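Local coordinates for sugar ABC transporter (Sugar-binding protein) (Bacillus halodurans, PDB 4YO7) that binds myo-inositol in a cleft and probably delivers it, as a solute-binding protein, to an ABC transporter for uptake, at residues 46-51 against 104-109; 129-134 against 143-148; 285-290 against 307-312. All blocks are in the same frame, centred on the assembly; numbering follows the deposited sequence.

Contact 1 (46-51 against 104-109)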
# COMPACT_ATOMS: atom_id res chain seq x y z
N LYS A 46 28.31 -8.35 -5.00
CA LYS A 46 27.16 -7.93 -5.80
C LYS A 46 26.47 -6.76 -5.09
O LYS A 46 26.67 -6.54 -3.92
CB LYS A 46 26.21 -9.09 -6.03
CG LYS A 46 26.74 -10.05 -7.10
CD LYS A 46 25.79 -11.13 -7.42
CE LYS A 46 26.50 -12.32 -8.06
NZ LYS A 46 27.23 -11.93 -9.27
N VAL A 47 25.71 -5.99 -5.86
CA VAL A 47 25.09 -4.78 -5.33
C VAL A 47 23.66 -4.74 -5.79
O VAL A 47 23.38 -4.94 -6.96
CB VAL A 47 25.81 -3.49 -5.82
CG1 VAL A 47 25.19 -2.23 -5.21
CG2 VAL A 47 27.31 -3.56 -5.47
N ILE A 48 22.75 -4.43 -4.87
CA ILE A 48 21.37 -4.19 -5.20
C ILE A 48 21.01 -2.76 -4.81
O ILE A 48 21.25 -2.36 -3.69
CB ILE A 48 20.44 -5.19 -4.53
CG1 ILE A 48 20.64 -6.56 -5.18
CG2 ILE A 48 18.96 -4.78 -4.65
CD1 ILE A 48 19.93 -7.72 -4.49
N GLY A 49 20.41 -2.03 -5.76
CA GLY A 49 19.96 -0.68 -5.50
C GLY A 49 18.46 -0.69 -5.24
O GLY A 49 17.73 -1.28 -6.00
N VAL A 50 18.03 -0.03 -4.17
CA VAL A 50 16.62 0.04 -3.80
C VAL A 50 16.19 1.48 -3.73
O VAL A 50 16.87 2.30 -3.11
CB VAL A 50 16.40 -0.63 -2.45
CG1 VAL A 50 14.92 -0.64 -2.05
CG2 VAL A 50 16.94 -2.03 -2.50
N SER A 51 15.06 1.80 -4.36
CA SER A 51 14.46 3.13 -4.21
C SER A 51 13.02 2.97 -3.76
O SER A 51 12.17 2.57 -4.55
CB SER A 51 14.52 3.91 -5.52
OG SER A 51 13.85 5.17 -5.40
N ALA A 104 20.97 -5.77 -9.51
CA ALA A 104 19.51 -5.72 -9.59
C ALA A 104 19.03 -4.45 -8.92
O ALA A 104 19.72 -3.88 -8.08
CB ALA A 104 18.86 -6.93 -8.94
N ILE A 105 17.83 -4.03 -9.32
CA ILE A 105 17.19 -2.83 -8.79
C ILE A 105 15.81 -3.20 -8.26
O ILE A 105 15.09 -3.95 -8.89
CB ILE A 105 17.08 -1.74 -9.86
CG1 ILE A 105 18.49 -1.27 -10.22
CG2 ILE A 105 16.22 -0.58 -9.38
CD1 ILE A 105 18.56 -0.37 -11.44
N ILE A 106 15.49 -2.67 -7.08
CA ILE A 106 14.14 -2.74 -6.52
C ILE A 106 13.59 -1.32 -6.49
O ILE A 106 14.20 -0.43 -5.90
CB ILE A 106 14.10 -3.33 -5.08
CG1 ILE A 106 14.72 -4.72 -5.04
CG2 ILE A 106 12.65 -3.34 -4.56
CD1 ILE A 106 14.91 -5.26 -3.63
N VAL A 107 12.43 -1.12 -7.14
CA VAL A 107 11.71 0.16 -7.10
C VAL A 107 10.28 -0.00 -6.57
O VAL A 107 9.56 -0.90 -6.97
CB VAL A 107 11.61 0.81 -8.49
CG1 VAL A 107 10.73 2.07 -8.47
CG2 VAL A 107 12.99 1.17 -8.99
N ASN A 108 9.93 0.89 -5.66
CA ASN A 108 8.55 1.16 -5.23
C ASN A 108 8.11 2.52 -5.86
O ASN A 108 8.53 3.57 -5.39
CB ASN A 108 8.57 1.16 -3.70
CG ASN A 108 7.31 1.64 -3.07
OD1 ASN A 108 7.31 2.68 -2.43
ND2 ASN A 108 6.23 0.86 -3.18
N PRO A 109 7.34 2.52 -6.98
CA PRO A 109 7.27 3.75 -7.80
C PRO A 109 6.50 4.90 -7.17
O PRO A 109 5.42 4.70 -6.67
CB PRO A 109 6.53 3.34 -9.07
CG PRO A 109 6.28 1.88 -8.96
CD PRO A 109 6.81 1.34 -7.70

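Contact 2 (129-134 against 143-148). With INS (1,2,3,4,5,6-hexahydroxy-cyclohexane), chain F.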
# COMPACT_ATOMS: atom_id res chain seq x y z
N ILE A 129 14.87 -5.57 -12.86
CA ILE A 129 14.14 -4.61 -12.02
C ILE A 129 12.91 -5.28 -11.40
O ILE A 129 12.03 -5.83 -12.09
CB ILE A 129 13.76 -3.37 -12.81
CG1 ILE A 129 12.96 -2.41 -11.87
CG2 ILE A 129 13.04 -3.69 -14.11
CD1 ILE A 129 12.95 -1.03 -12.30
N ILE A 130 12.90 -5.25 -10.08
CA ILE A 130 11.84 -5.82 -9.28
C ILE A 130 10.97 -4.65 -8.83
O ILE A 130 11.48 -3.70 -8.25
CB ILE A 130 12.38 -6.56 -8.03
CG1 ILE A 130 13.41 -7.67 -8.38
CG2 ILE A 130 11.23 -7.10 -7.16
CD1 ILE A 130 13.25 -8.40 -9.68
N ILE A 131 9.67 -4.73 -9.08
CA ILE A 131 8.72 -3.70 -8.61
C ILE A 131 8.06 -4.19 -7.32
O ILE A 131 7.53 -5.29 -7.26
CB ILE A 131 7.67 -3.38 -9.68
CG1 ILE A 131 8.34 -2.87 -10.97
CG2 ILE A 131 6.60 -2.39 -9.14
CD1 ILE A 131 9.07 -1.57 -10.85
N ALA A 132 8.14 -3.37 -6.28
CA ALA A 132 7.57 -3.73 -5.00
C ALA A 132 6.39 -2.82 -4.62
O ALA A 132 6.50 -1.60 -4.70
CB ALA A 132 8.63 -3.67 -3.91
N ASN A 133 5.30 -3.49 -4.22
CA ASN A 133 4.14 -2.93 -3.54
C ASN A 133 3.22 -2.01 -4.35
O ASN A 133 2.02 -2.08 -4.17
CB ASN A 133 4.61 -2.22 -2.27
CG ASN A 133 3.54 -1.37 -1.64
OD1 ASN A 133 3.47 -0.17 -1.91
ND2 ASN A 133 2.72 -1.95 -0.78
N ARG A 134 3.76 -1.15 -5.21
CA ARG A 134 2.93 -0.32 -6.09
C ARG A 134 3.08 -0.76 -7.54
O ARG A 134 4.17 -0.74 -8.09
CB ARG A 134 3.29 1.15 -5.96
CG ARG A 134 3.11 1.71 -4.60
CD ARG A 134 3.62 3.11 -4.56
NE ARG A 134 3.40 3.80 -3.29
CZ ARG A 134 3.69 5.09 -3.09
NH1 ARG A 134 4.23 5.82 -4.07
NH2 ARG A 134 3.42 5.65 -1.93
N THR A 143 10.92 -7.09 -14.37
CA THR A 143 11.39 -8.48 -14.25
C THR A 143 10.46 -9.29 -13.34
O THR A 143 10.22 -10.46 -13.58
CB THR A 143 12.80 -8.53 -13.71
OG1 THR A 143 13.59 -7.62 -14.46
CG2 THR A 143 13.39 -9.94 -13.83
N ALA A 144 9.94 -8.64 -12.31
CA ALA A 144 8.95 -9.26 -11.44
C ALA A 144 8.25 -8.20 -10.62
O ALA A 144 8.78 -7.12 -10.43
CB ALA A 144 9.60 -10.31 -10.50
N PHE A 145 7.05 -8.55 -10.16
CA PHE A 145 6.26 -7.73 -9.23
C PHE A 145 6.05 -8.50 -7.94
O PHE A 145 5.69 -9.69 -7.98
CB PHE A 145 4.89 -7.34 -9.81
CG PHE A 145 4.04 -6.55 -8.85
CD1 PHE A 145 4.35 -5.22 -8.59
CD2 PHE A 145 2.97 -7.13 -8.18
CE1 PHE A 145 3.61 -4.49 -7.69
CE2 PHE A 145 2.20 -6.37 -7.29
CZ PHE A 145 2.52 -5.06 -7.04
N VAL A 146 6.30 -7.83 -6.82
CA VAL A 146 6.06 -8.37 -5.48
C VAL A 146 5.12 -7.42 -4.76
O VAL A 146 5.46 -6.28 -4.50
CB VAL A 146 7.37 -8.53 -4.67
CG1 VAL A 146 7.06 -9.06 -3.30
CG2 VAL A 146 8.31 -9.48 -5.40
N GLY A 147 3.92 -7.90 -4.46
CA GLY A 147 2.92 -7.05 -3.83
C GLY A 147 1.60 -7.75 -3.72
O GLY A 147 1.54 -8.96 -3.72
N SER A 148 0.53 -6.97 -3.61
CA SER A 148 -0.80 -7.50 -3.39
C SER A 148 -1.78 -6.83 -4.33
O SER A 148 -1.56 -5.70 -4.77
CB SER A 148 -1.20 -7.29 -1.95
OG SER A 148 -0.31 -7.97 -1.09
C1 INS F . 1.23 3.44 0.31
C2 INS F . 0.79 3.52 1.77
C3 INS F . -0.54 2.80 1.92
C4 INS F . -0.43 1.33 1.50
C5 INS F . 0.06 1.25 0.04
C6 INS F . 1.38 1.99 -0.10
O1 INS F . 2.51 4.10 0.13
O2 INS F . 1.79 2.87 2.56
O3 INS F . -0.92 2.91 3.33
O4 INS F . -1.73 0.71 1.55
O5 INS F . 0.27 -0.13 -0.30
O6 INS F . 1.77 1.95 -1.53
O HOH W 1 0.73 -4.13 -2.87
O HOH W 2 -0.39 -3.51 -6.15

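Contact 3 (285-290 against 307-312)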
# COMPACT_ATOMS: atom_id res chain seq x y z
N LYS A 285 5.88 -7.13 5.79
CA LYS A 285 7.07 -7.94 6.02
C LYS A 285 7.30 -8.90 4.86
O LYS A 285 8.41 -9.02 4.36
CB LYS A 285 6.97 -8.70 7.34
CG LYS A 285 8.21 -9.55 7.64
CD LYS A 285 8.51 -9.64 9.14
CE LYS A 285 9.94 -10.15 9.40
NZ LYS A 285 10.98 -9.08 9.19
N GLY A 286 6.23 -9.57 4.44
CA GLY A 286 6.30 -10.47 3.30
C GLY A 286 6.71 -9.77 2.01
O GLY A 286 7.58 -10.26 1.28
N GLN A 287 6.11 -8.63 1.72
CA GLN A 287 6.51 -7.87 0.55
C GLN A 287 7.97 -7.46 0.59
O GLN A 287 8.69 -7.61 -0.40
CB GLN A 287 5.62 -6.64 0.37
CG GLN A 287 4.17 -7.01 0.03
CD GLN A 287 3.29 -5.79 -0.15
OE1 GLN A 287 3.76 -4.66 -0.12
NE2 GLN A 287 2.01 -6.03 -0.29
N GLY A 288 8.43 -6.94 1.73
CA GLY A 288 9.80 -6.49 1.82
C GLY A 288 10.82 -7.62 1.74
O GLY A 288 11.75 -7.55 0.94
N ALA A 289 10.62 -8.69 2.51
CA ALA A 289 11.55 -9.83 2.49
C ALA A 289 11.55 -10.50 1.14
O ALA A 289 12.60 -10.83 0.60
CB ALA A 289 11.19 -10.84 3.56
N THR A 290 10.36 -10.66 0.56
CA THR A 290 10.28 -11.35 -0.73
C THR A 290 10.91 -10.52 -1.85
O THR A 290 11.57 -11.09 -2.74
CB THR A 290 8.82 -11.71 -1.08
OG1 THR A 290 8.27 -12.54 -0.04
CG2 THR A 290 8.76 -12.49 -2.36
N ALA A 307 5.48 -12.46 -7.10
CA ALA A 307 4.95 -12.95 -5.85
C ALA A 307 3.76 -12.10 -5.44
O ALA A 307 3.93 -10.96 -5.04
CB ALA A 307 6.01 -12.93 -4.79
N MSE A 308 2.56 -12.66 -5.59
CA MSE A 308 1.33 -11.98 -5.21
C MSE A 308 0.90 -12.48 -3.86
O MSE A 308 0.49 -13.63 -3.73
CB MSE A 308 0.21 -12.25 -6.21
CG MSE A 308 0.48 -11.86 -7.61
SE MSE A 308 0.88 -9.96 -7.72
CE MSE A 308 -0.53 -9.21 -6.73
N ILE A 309 0.99 -11.62 -2.86
CA ILE A 309 0.67 -12.02 -1.51
C ILE A 309 -0.77 -11.60 -1.20
O ILE A 309 -1.15 -10.46 -1.48
CB ILE A 309 1.65 -11.37 -0.51
CG1 ILE A 309 3.09 -11.70 -0.94
CG2 ILE A 309 1.34 -11.84 0.90
CD1 ILE A 309 4.18 -10.97 -0.16
N PRO A 310 -1.58 -12.52 -0.64
CA PRO A 310 -2.99 -12.17 -0.45
C PRO A 310 -3.21 -11.09 0.59
O PRO A 310 -2.49 -11.00 1.57
CB PRO A 310 -3.63 -13.48 0.03
CG PRO A 310 -2.68 -14.54 -0.31
CD PRO A 310 -1.31 -13.93 -0.31
N TYR A 311 -4.22 -10.27 0.34
CA TYR A 311 -4.84 -9.46 1.36
C TYR A 311 -5.74 -10.34 2.25
O TYR A 311 -6.29 -11.33 1.76
CB TYR A 311 -5.68 -8.36 0.73
CG TYR A 311 -4.97 -7.13 0.22
CD1 TYR A 311 -4.52 -6.16 1.10
CD2 TYR A 311 -4.85 -6.90 -1.14
CE1 TYR A 311 -3.93 -5.00 0.64
CE2 TYR A 311 -4.25 -5.74 -1.61
CZ TYR A 311 -3.81 -4.79 -0.70
OH TYR A 311 -3.24 -3.63 -1.14
N GLU A 312 -5.90 -9.99 3.53
CA GLU A 312 -6.76 -10.75 4.45
C GLU A 312 -7.65 -9.83 5.27
O GLU A 312 -7.18 -8.89 5.91
CB GLU A 312 -5.91 -11.61 5.39
CG GLU A 312 -4.90 -12.51 4.68
CD GLU A 312 -4.02 -13.32 5.62
OE1 GLU A 312 -4.43 -13.57 6.78
OE2 GLU A 312 -2.92 -13.73 5.20

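Contact 1 (46-51 against 104-109)
Gly49 and Ser51 lace strand 46-51 to strand 104-107 as parallel neighbours in the open, Rossmann-like sheet of a periplasmic binding protein lobe, where helix 87-100 lies over one face and helix 284-299 over the other. Backbone bonds carry the pairing. Gly49 donates through N to Ala104 O (3.0 Å) and accepts at O from Ile106 N (2.8 Å); Ile106 O then takes the N-H of Ser51. Straightest is the last rung, Asn108 N to Ser51 O, at 175° about the hydrogen. CA-H groups lean on the same carbonyls, for example Val50 CA on Ile106 O at 3.2 Å.

Apolar contact lies on the face of Ile48, Val50, Ala104 and Ile106. Val50 and Ile106 run side by side and point the same way. A chi1 of -177° sets CG1 of Val50 opposite the backbone N, which leaves CG2 next to that N, 4.0 Å from Ile106 CD1. The same methyl of Ile106 reaches Ile48 CG2 at 4.2 Å, and Ala295 of helix 284-299 packs on both isoleucines. Ile105 and Val107 face the other way, toward Phe97 and Val94 of helix 87-100.

The polar ends are satisfied from outside the pair. Ser51 OG is hydrogen-bonded to Gln93 and Gln90 of helix 87-100, while the Asn108 amide is held at both ends, OD1 by Ser53 OG and ND2 on Ala132 O of the neighbouring strand.

Contact 2 (129-134 against 143-148)
Phe145 sends its ring past Ile131 toward the backbone of Asn133 and Arg134, whose side chains enter the inositol pocket. From CB the side chain leaves with CG anti to the backbone N (chi1 178°), which swings the ring toward the neighbouring strand. CG lies 4.0 Å from Ile131 O. CD1 comes nearer to that oxygen and also meets Ile131 CG2 at 3.7 Å; the two side chains cross at about a right angle, and Ile131 CB sits at the ring's edge, in its plane. Farther out, CE1 has Arg134 C at 3.8 Å, again at the edge, and CZ approaches the Asn133 carbonyl.

The strands pair in parallel. Ile131 donates N to Ala144 O and accepts from Val146 N, then Asn133 N reaches Val146 O. At the start of the ladder Thr143 and Ile129 grip each other twice: Ile129 N gives to Thr143 OG1 (2.9 Å), and Thr143 N to Ile129 O. On the face away from Phe145, Ile130 CG2 touches Val146 CG2. Water 1 joins Asn133 O to Ser148 N beyond the last rung.

Asn133 OD1 takes the hydroxyl hydrogen of inositol O6 at 2.7 Å while its ND2 gives to O5. Arg134, extended from CG to NE, donates NE to O6 and NH2 to O1 (2.7 Å), the latter at the guanidinium edge, in plane. Gln287 OE1 accepts from Asn133 ND2 as well, and Pro109 O from Arg134 NH1, so second-shell acceptors orient both side chains. O6 thus serves as donor to the amide and acceptor from the arginine, and the Asn133-Arg134 pair reads the adjacent hydroxyls O5, O6 and O1 of the cyclitol, each through a donor or acceptor that fits it.

Contact 3 (285-290 against 307-312)
Ile309 points its side chain at the helix segment 285-290 and ends on the backbone of Gly286 and Gln287. Its CD1 lies 3.5 Å from Gly286 C and 3.6 Å from Gln287 N, a close fit in which a CB on Gly286 would sit tightly against that methyl. With CG1 anti to its carbonyl carbon (chi1 -54°) and the chain extended to CD1, Ile309 reaches the helix by its tip. Gln287 crosses it obliquely, CG 4.0 Å from CD1, and runs on to its amide, where NE2 is hydrogen-bonded to Gln282 OE1.

One turn farther along the helix, Thr290 and Ala307 point toward each other and meet methyl to methyl, CG2 to CB at 3.7 Å. The Thr290 hydroxyl turns back on its own helix instead: OG1 donates to Gly286 O (2.7 Å), which also accepts Thr290 N from the opposite face of the carbonyl plane. Two bonds therefore hold this carbonyl, and the hydroxyl bond fixes the rotation that aims CG2 at Ala307. A serine here lacks the CG2 methyl, which would probably leave a gap against Ala307 CB and let the remaining hydroxyl turn more easily from Gly286 O.

Val146 of strand 144-147 also packs against Thr290. This is helix-on-sheet packing of an alpha/beta lobe: helix 284-299 lies against the edge strand 307-308 and the segment that leads from it toward strand 312-314.

In the fold
The three contacts follow one another along the chain, and all reach the same parallel sheet, whose order is 76-82, 46-52, 104-107, 129-132, 144-147, 307-308. Contacts 1 and 2 have centres about 11 Å apart and join directly, since 104-107 and 129-132 are neighbours. Contact 3 lies about 10 Å from contact 2 and about 17 Å from contact 1 between centres; Gly147 O to Ile309 N (2.8 Å) bonds it to contact 2. Helix 284-299 touches all three, covering one face of the sheet. Contact 2 brings the sheet to the inositol, and its Asn133 is met by Gln287 of contact 3 and, only weakly, by Asn108 of contact 1, so both neighbours border the pocket side.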